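Long-range contact in ABC transporter periplasmic peptide-binding protein (PDB 4QFL), which binds dipeptides in the periplasm, here Ala-Phe, and probably delivers them to an ABC transporter for uptake: residues Asp281-Ile292 against Ile503-Ala514. Residues are numbered along the deposited sequence; the frame is centred on the assembly and turned at random.
Sequences DINVERETNLNI and IAHGMRFQASSA. With GOL (glycerol), chain E.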
ATOM      1  N   ASP A 281      14.286 -10.301 -25.837  1.00 23.72           N
ATOM      2  CA  ASP A 281      13.276 -11.225 -25.330  1.00 23.34           C
ATOM      3  C   ASP A 281      12.670 -10.806 -23.989  1.00 23.66           C
ATOM      4  O   ASP A 281      12.009 -11.605 -23.333  1.00 24.18           O
ATOM      5  CB  ASP A 281      13.846 -12.650 -25.238  1.00 26.84           C
ATOM      6  CG  ASP A 281      15.150 -12.711 -24.458  1.00 28.31           C
ATOM      7  OD1 ASP A 281      15.580 -11.659 -23.937  1.00 28.12           O
ATOM      8  OD2 ASP A 281      15.738 -13.810 -24.357  1.00 30.69           O
ATOM      9  N   ILE A 282      12.905  -9.561 -23.584  1.00 22.51           N
ATOM     10  CA  ILE A 282      12.371  -9.051 -22.327  1.00 21.15           C
ATOM     11  C   ILE A 282      11.642  -7.737 -22.567  1.00 19.61           C
ATOM     12  O   ILE A 282      12.091  -6.896 -23.349  1.00 21.12           O
ATOM     13  CB  ILE A 282      13.486  -8.847 -21.284  1.00 21.19           C
ATOM     14  CG1 ILE A 282      14.031 -10.188 -20.821  1.00 21.05           C
ATOM     15  CG2 ILE A 282      12.973  -8.075 -20.077  1.00 22.87           C
ATOM     16  CD1 ILE A 282      15.186 -10.052 -19.890  1.00 26.06           C
ATOM     17  N   ASN A 283      10.507  -7.573 -21.899  1.00 20.74           N
ATOM     18  CA  ASN A 283       9.778  -6.311 -21.906  1.00 19.81           C
ATOM     19  C   ASN A 283       9.880  -5.642 -20.554  1.00 20.32           C
ATOM     20  O   ASN A 283       9.767  -6.291 -19.524  1.00 22.00           O
ATOM     21  CB  ASN A 283       8.300  -6.535 -22.212  1.00 20.09           C
ATOM     22  CG  ASN A 283       8.067  -7.108 -23.587  1.00 21.30           C
ATOM     23  OD1 ASN A 283       8.727  -6.728 -24.562  1.00 23.35           O
ATOM     24  ND2 ASN A 283       7.122  -8.030 -23.677  1.00 22.20           N
ATOM     25  N   VAL A 284      10.081  -4.338 -20.553  1.00 20.50           N
ATOM     26  CA  VAL A 284      10.044  -3.600 -19.305  1.00 20.54           C
ATOM     27  C   VAL A 284       9.000  -2.495 -19.435  1.00 23.49           C
ATOM     28  O   VAL A 284       9.140  -1.581 -20.258  1.00 24.99           O
ATOM     29  CB  VAL A 284      11.425  -3.043 -18.940  1.00 19.45           C
ATOM     30  CG1 VAL A 284      11.400  -2.451 -17.534  1.00 19.66           C
ATOM     31  CG2 VAL A 284      12.469  -4.141 -19.052  1.00 20.10           C
ATOM     32  N   GLU A 285       7.931  -2.604 -18.653  1.00 18.61           N
ATOM     33  CA  GLU A 285       6.884  -1.600 -18.694  1.00 21.86           C
ATOM     34  C   GLU A 285       7.255  -0.472 -17.758  1.00 20.35           C
ATOM     35  O   GLU A 285       7.927  -0.686 -16.760  1.00 19.72           O
ATOM     36  CB  GLU A 285       5.549  -2.188 -18.270  1.00 24.10           C
ATOM     37  CG  GLU A 285       5.005  -3.249 -19.186  1.00 29.60           C
ATOM     38  CD  GLU A 285       3.777  -3.919 -18.590  1.00 40.22           C
ATOM     39  OE1 GLU A 285       2.695  -3.283 -18.595  1.00 40.12           O
ATOM     40  OE2 GLU A 285       3.895  -5.069 -18.094  1.00 38.97           O
ATOM     41  N   ARG A 286       6.791   0.727 -18.085  1.00 18.68           N
ATOM     42  CA  ARG A 286       7.155   1.936 -17.374  1.00 19.78           C
ATOM     43  C   ARG A 286       5.914   2.807 -17.335  1.00 19.55           C
ATOM     44  O   ARG A 286       5.533   3.377 -18.340  1.00 20.62           O
ATOM     45  CB  ARG A 286       8.277   2.639 -18.151  1.00 21.70           C
ATOM     46  CG  ARG A 286       8.631   4.026 -17.672  1.00 20.11           C
ATOM     47  CD  ARG A 286       9.586   4.717 -18.644  1.00 20.80           C
ATOM     48  NE  ARG A 286       9.935   6.046 -18.160  1.00 23.22           N
ATOM     49  CZ  ARG A 286      11.139   6.398 -17.725  1.00 21.15           C
ATOM     50  NH1 ARG A 286      12.146   5.530 -17.743  1.00 21.27           N
ATOM     51  NH2 ARG A 286      11.341   7.628 -17.283  1.00 25.63           N
ATOM     52  N   GLU A 287       5.257   2.893 -16.185  1.00 20.90           N
ATOM     53  CA  GLU A 287       3.995   3.616 -16.130  1.00 21.35           C
ATOM     54  C   GLU A 287       3.979   4.689 -15.052  1.00 22.51           C
ATOM     55  O   GLU A 287       4.658   4.563 -14.027  1.00 20.94           O
ATOM     56  CB  GLU A 287       2.849   2.646 -15.884  1.00 21.30           C
ATOM     57  CG  GLU A 287       2.902   1.410 -16.742  1.00 25.33           C
ATOM     58  CD  GLU A 287       1.724   0.467 -16.492  1.00 37.69           C
ATOM     59  OE1 GLU A 287       1.634  -0.558 -17.208  1.00 44.72           O
ATOM     60  OE2 GLU A 287       0.887   0.745 -15.592  1.00 33.51           O
ATOM     61  N   THR A 288       3.201   5.746 -15.289  1.00 17.58           N
ATOM     62  CA  THR A 288       2.992   6.761 -14.275  1.00 19.29           C
ATOM     63  C   THR A 288       2.152   6.175 -13.144  1.00 20.64           C
ATOM     64  O   THR A 288       1.338   5.272 -13.367  1.00 19.52           O
ATOM     65  CB  THR A 288       2.283   7.995 -14.843  1.00 19.41           C
ATOM     66  OG1 THR A 288       2.120   8.952 -13.794  1.00 26.09           O
ATOM     67  CG2 THR A 288       0.916   7.631 -15.370  1.00 21.51           C
ATOM     68  N   ASN A 289       2.343   6.682 -11.931  1.00 18.49           N
ATOM     69  CA  ASN A 289       1.715   6.070 -10.766  1.00 16.47           C
ATOM     70  C   ASN A 289       1.637   7.044  -9.596  1.00 15.52           C
ATOM     71  O   ASN A 289       2.538   7.852  -9.384  1.00 15.46           O
ATOM     72  CB  ASN A 289       2.472   4.786 -10.395  1.00 17.16           C
ATOM     73  CG  ASN A 289       1.972   4.156  -9.114  1.00 17.75           C
ATOM     74  OD1 ASN A 289       2.370   4.561  -8.021  1.00 16.58           O
ATOM     75  ND2 ASN A 289       1.123   3.138  -9.238  1.00 16.31           N
ATOM     76  N   LEU A 290       0.539   6.977  -8.860  1.00 16.91           N
ATOM     77  CA  LEU A 290       0.338   7.822  -7.692  1.00 15.26           C
ATOM     78  C   LEU A 290       1.138   7.272  -6.515  1.00 14.53           C
ATOM     79  O   LEU A 290       0.783   6.257  -5.923  1.00 15.34           O
ATOM     80  CB  LEU A 290      -1.136   7.841  -7.332  1.00 17.67           C
ATOM     81  CG  LEU A 290      -2.128   8.470  -8.300  1.00 16.70           C
ATOM     82  CD1 LEU A 290      -3.529   8.036  -7.922  1.00 16.50           C
ATOM     83  CD2 LEU A 290      -1.989   9.994  -8.274  1.00 15.89           C
ATOM     84  N   ASN A 291       2.238   7.927  -6.190  1.00 15.35           N
ATOM     85  CA  ASN A 291       3.061   7.486  -5.083  1.00 15.97           C
ATOM     86  C   ASN A 291       3.867   8.639  -4.551  1.00 14.65           C
ATOM     87  O   ASN A 291       4.017   9.659  -5.218  1.00 15.00           O
ATOM     88  CB  ASN A 291       3.988   6.344  -5.507  1.00 14.84           C
ATOM     89  CG  ASN A 291       5.008   6.769  -6.544  1.00 16.07           C
ATOM     90  OD1 ASN A 291       4.792   6.624  -7.751  1.00 18.21           O
ATOM     91  ND2 ASN A 291       6.130   7.282  -6.082  1.00 14.80           N
ATOM     92  N   ILE A 292       4.367   8.483  -3.334  1.00 14.25           N
ATOM     93  CA  ILE A 292       5.287   9.453  -2.759  1.00 14.61           C
ATOM     94  C   ILE A 292       6.363   8.753  -1.959  1.00 14.51           C
ATOM     95  O   ILE A 292       6.085   7.818  -1.214  1.00 15.25           O
ATOM     96  CB  ILE A 292       4.560  10.437  -1.849  1.00 17.05           C
ATOM     97  CG1 ILE A 292       5.562  11.426  -1.229  1.00 14.95           C
ATOM     98  CG2 ILE A 292       3.747   9.686  -0.811  1.00 15.71           C
ATOM     99  CD1 ILE A 292       6.049  12.488  -2.193  1.00 17.55           C
ATOM    100  N   ILE A 503      10.019  13.742  -1.038  1.00 18.25           N
ATOM    101  CA  ILE A 503      11.237  13.804  -1.825  1.00 16.58           C
ATOM    102  C   ILE A 503      10.940  13.707  -3.308  1.00 18.36           C
ATOM    103  O   ILE A 503      11.262  14.620  -4.055  1.00 20.66           O
ATOM    104  CB  ILE A 503      12.245  12.738  -1.403  1.00 19.58           C
ATOM    105  CG1 ILE A 503      12.787  13.085  -0.014  1.00 19.11           C
ATOM    106  CG2 ILE A 503      13.377  12.663  -2.406  1.00 18.70           C
ATOM    107  CD1 ILE A 503      13.010  11.891   0.856  1.00 20.03           C
ATOM    108  N   ALA A 504      10.293  12.625  -3.724  1.00 18.28           N
ATOM    109  CA  ALA A 504      10.089  12.370  -5.141  1.00 15.78           C
ATOM    110  C   ALA A 504       8.931  11.418  -5.401  1.00 17.74           C
ATOM    111  O   ALA A 504       8.413  10.777  -4.497  1.00 17.27           O
ATOM    112  CB  ALA A 504      11.352  11.809  -5.743  1.00 16.77           C
ATOM    113  N   HIS A 505       8.543  11.320  -6.662  1.00 19.10           N
ATOM    114  CA  HIS A 505       7.553  10.350  -7.081  1.00 17.96           C
ATOM    115  C   HIS A 505       8.185   9.476  -8.154  1.00 21.28           C
ATOM    116  O   HIS A 505       8.721   9.996  -9.134  1.00 20.60           O
ATOM    117  CB  HIS A 505       6.321  11.068  -7.626  1.00 17.07           C
ATOM    118  CG  HIS A 505       5.820  12.164  -6.734  1.00 16.72           C
ATOM    119  ND1 HIS A 505       6.091  13.493  -6.963  1.00 20.59           N
ATOM    120  CD2 HIS A 505       5.070  12.121  -5.609  1.00 14.42           C
ATOM    121  CE1 HIS A 505       5.522  14.226  -6.021  1.00 17.27           C
ATOM    122  NE2 HIS A 505       4.900  13.416  -5.187  1.00 19.37           N
ATOM    123  N   GLY A 506       8.137   8.154  -7.964  1.00 18.89           N
ATOM    124  CA  GLY A 506       8.758   7.229  -8.901  1.00 18.08           C
ATOM    125  C   GLY A 506       7.863   6.789 -10.054  1.00 20.80           C
ATOM    126  O   GLY A 506       6.645   7.008 -10.043  1.00 17.58           O
ATOM    127  N   MET A 507       8.488   6.189 -11.070  1.00 20.29           N
ATOM    128  CA  MET A 507       7.771   5.492 -12.142  1.00 20.08           C
ATOM    129  C   MET A 507       7.575   4.043 -11.718  1.00 17.51           C
ATOM    130  O   MET A 507       8.397   3.483 -10.987  1.00 16.50           O
ATOM    131  CB  MET A 507       8.559   5.544 -13.460  1.00 21.78           C
ATOM    132  CG  MET A 507       8.651   6.927 -14.084  1.00 22.28           C
ATOM    133  SD  MET A 507       7.035   7.493 -14.616  1.00 28.56           S
ATOM    134  CE  MET A 507       6.614   6.181 -15.735  1.00 24.06           C
ATOM    135  N   ARG A 508       6.477   3.440 -12.157  1.00 17.99           N
ATOM    136  CA  ARG A 508       6.218   2.041 -11.861  1.00 16.83           C
ATOM    137  C   ARG A 508       6.804   1.141 -12.956  1.00 19.39           C
ATOM    138  O   ARG A 508       6.341   1.171 -14.089  1.00 20.47           O
ATOM    139  CB  ARG A 508       4.715   1.819 -11.721  1.00 16.96           C
ATOM    140  CG  ARG A 508       4.341   0.472 -11.164  1.00 17.96           C
ATOM    141  CD  ARG A 508       2.849   0.352 -10.929  1.00 18.77           C
ATOM    142  NE  ARG A 508       2.564  -0.784 -10.063  1.00 20.01           N
ATOM    143  CZ  ARG A 508       1.407  -0.976  -9.450  1.00 18.21           C
ATOM    144  NH1 ARG A 508       0.418  -0.115  -9.631  1.00 21.39           N
ATOM    145  NH2 ARG A 508       1.239  -2.025  -8.661  1.00 16.27           N
ATOM    146  N   PHE A 509       7.824   0.356 -12.621  1.00 16.62           N
ATOM    147  CA  PHE A 509       8.462  -0.542 -13.590  1.00 18.50           C
ATOM    148  C   PHE A 509       8.155  -2.018 -13.319  1.00 17.53           C
ATOM    149  O   PHE A 509       8.002  -2.430 -12.177  1.00 18.01           O
ATOM    150  CB  PHE A 509       9.988  -0.410 -13.556  1.00 18.91           C
ATOM    151  CG  PHE A 509      10.519   0.896 -14.070  1.00 19.30           C
ATOM    152  CD1 PHE A 509      10.726   1.088 -15.428  1.00 16.68           C
ATOM    153  CD2 PHE A 509      10.865   1.910 -13.185  1.00 18.96           C
ATOM    154  CE1 PHE A 509      11.236   2.279 -15.898  1.00 19.77           C
ATOM    155  CE2 PHE A 509      11.374   3.110 -13.646  1.00 20.84           C
ATOM    156  CZ  PHE A 509      11.560   3.295 -15.009  1.00 21.32           C
ATOM    157  N   GLN A 510       8.100  -2.815 -14.379  1.00 18.14           N
ATOM    158  CA  GLN A 510       8.098  -4.263 -14.244  1.00 19.13           C
ATOM    159  C   GLN A 510       8.748  -4.941 -15.440  1.00 19.10           C
ATOM    160  O   GLN A 510       8.475  -4.588 -16.587  1.00 20.12           O
ATOM    161  CB  GLN A 510       6.690  -4.807 -14.076  1.00 19.28           C
ATOM    162  CG  GLN A 510       6.655  -6.318 -13.949  1.00 18.78           C
ATOM    163  CD  GLN A 510       5.269  -6.810 -13.652  1.00 19.02           C
ATOM    164  OE1 GLN A 510       4.465  -7.004 -14.558  1.00 23.81           O
ATOM    165  NE2 GLN A 510       4.966  -6.988 -12.370  1.00 20.01           N
ATOM    166  N   ALA A 511       9.606  -5.917 -15.169  1.00 17.66           N
ATOM    167  CA  ALA A 511      10.241  -6.658 -16.245  1.00 19.53           C
ATOM    168  C   ALA A 511       9.581  -8.011 -16.424  1.00 18.80           C
ATOM    169  O   ALA A 511       9.156  -8.637 -15.463  1.00 17.43           O
ATOM    170  CB  ALA A 511      11.727  -6.826 -15.983  1.00 19.54           C
ATOM    171  N   SER A 512       9.492  -8.464 -17.666  1.00 20.97           N
ATOM    172  CA  SER A 512       8.959  -9.785 -17.921  1.00 19.77           C
ATOM    173  C   SER A 512       9.471 -10.371 -19.232  1.00 19.98           C
ATOM    174  O   SER A 512       9.899  -9.646 -20.131  1.00 20.06           O
ATOM    175  CB  SER A 512       7.421  -9.759 -17.888  1.00 19.89           C
ATOM    176  OG  SER A 512       6.875  -8.898 -18.874  1.00 19.71           O
ATOM    177  N   SER A 513       9.438 -11.695 -19.319  1.00 21.01           N
ATOM    178  CA  SER A 513       9.666 -12.367 -20.584  1.00 22.59           C
ATOM    179  C   SER A 513       8.690 -11.881 -21.657  1.00 21.38           C
ATOM    180  O   SER A 513       7.505 -11.638 -21.399  1.00 21.59           O
ATOM    181  CB  SER A 513       9.533 -13.870 -20.422  1.00 22.74           C
ATOM    182  OG  SER A 513       9.129 -14.421 -21.660  1.00 28.04           O
ATOM    183  N   ALA A 514       9.197 -11.738 -22.873  1.00 22.88           N
ATOM    184  CA  ALA A 514       8.365 -11.312 -23.979  1.00 22.62           C
ATOM    185  C   ALA A 514       7.262 -12.329 -24.214  1.00 22.78           C
ATOM    186  O   ALA A 514       6.324 -12.066 -24.951  1.00 26.25           O
ATOM    187  CB  ALA A 514       9.191 -11.131 -25.228  1.00 23.02           C
TER
HETATM  188  C1  GOL E 603       3.999  10.436 -10.927  1.00 21.75           C
HETATM  189  O1  GOL E 603       3.793  10.274  -9.547  1.00 19.42           O
HETATM  190  C2  GOL E 603       5.200   9.617 -11.390  1.00 24.28           C
HETATM  191  O2  GOL E 603       4.796   8.285 -11.617  1.00 20.03           O
HETATM  192  C3  GOL E 603       5.743  10.223 -12.684  1.00 26.24           C
HETATM  193  O3  GOL E 603       4.669  10.440 -13.588  1.00 26.69           O
HETATM  194  O   HOH W   1       5.647  -8.954 -21.488  1.00 22.52           O
HETATM  195  O   HOH W   2       6.859  -6.143 -17.971  1.00 27.41           O
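Two antiparallel strands that run out from the dipeptide-binding region of this family 5 solute-binding protein pair here, Ile282-Glu287 beside Arg508-Ser513, at 165° between their directions. Six backbone bonds join Asn283 with Ser512, Glu285 with Gln510 and Glu287 with Arg508, the nearly straight one from Arg508 N to Glu287 O measuring 2.8 Å; a seventh bond, Ala514 N to Asp281 O, closes the outer end. On one face Phe509 lies alongside Arg286. Arg286 sends CG away from its own backbone N (chi1 171°) and, extended to NE, runs its methylenes past the ring, CG 3.6 Å from Phe509 CE1, and brings NH1 to the ring edge, 3.6 Å from Phe509 CZ, the two planes nearly perpendicular (88°). Met507 CG lies over one face of the guanidinium, whose NH2 bonds Asn330. Val284 CG1 meets Phe509 CD1 at 4.2 Å, and Leu273 of helix 273-278 touches both side chains. Replacing Phe509 by an alanine is likely to open a gap beside Val284 and Leu273 and leave the Arg286 methylenes less firmly placed, though Asn330 still holds NH2. The other face is polar: one water takes bonds from Asn283 ND2 and Ser512 OG, while Glu287 and Arg508 both bond Gly522. Where the strands part, a glycerol, probably from the crystallisation liquor, bridges them, its O2 accepting from Asn289 N and donating to Gly506 O (2.7 Å). The ladder thus separates a largely apolar face, edged by one arginine, from a polar one, water-bridged toward Ser512 and bonded to Gly522 at Arg508, and glycerol joins backbone groups where direct strand pairing lapses.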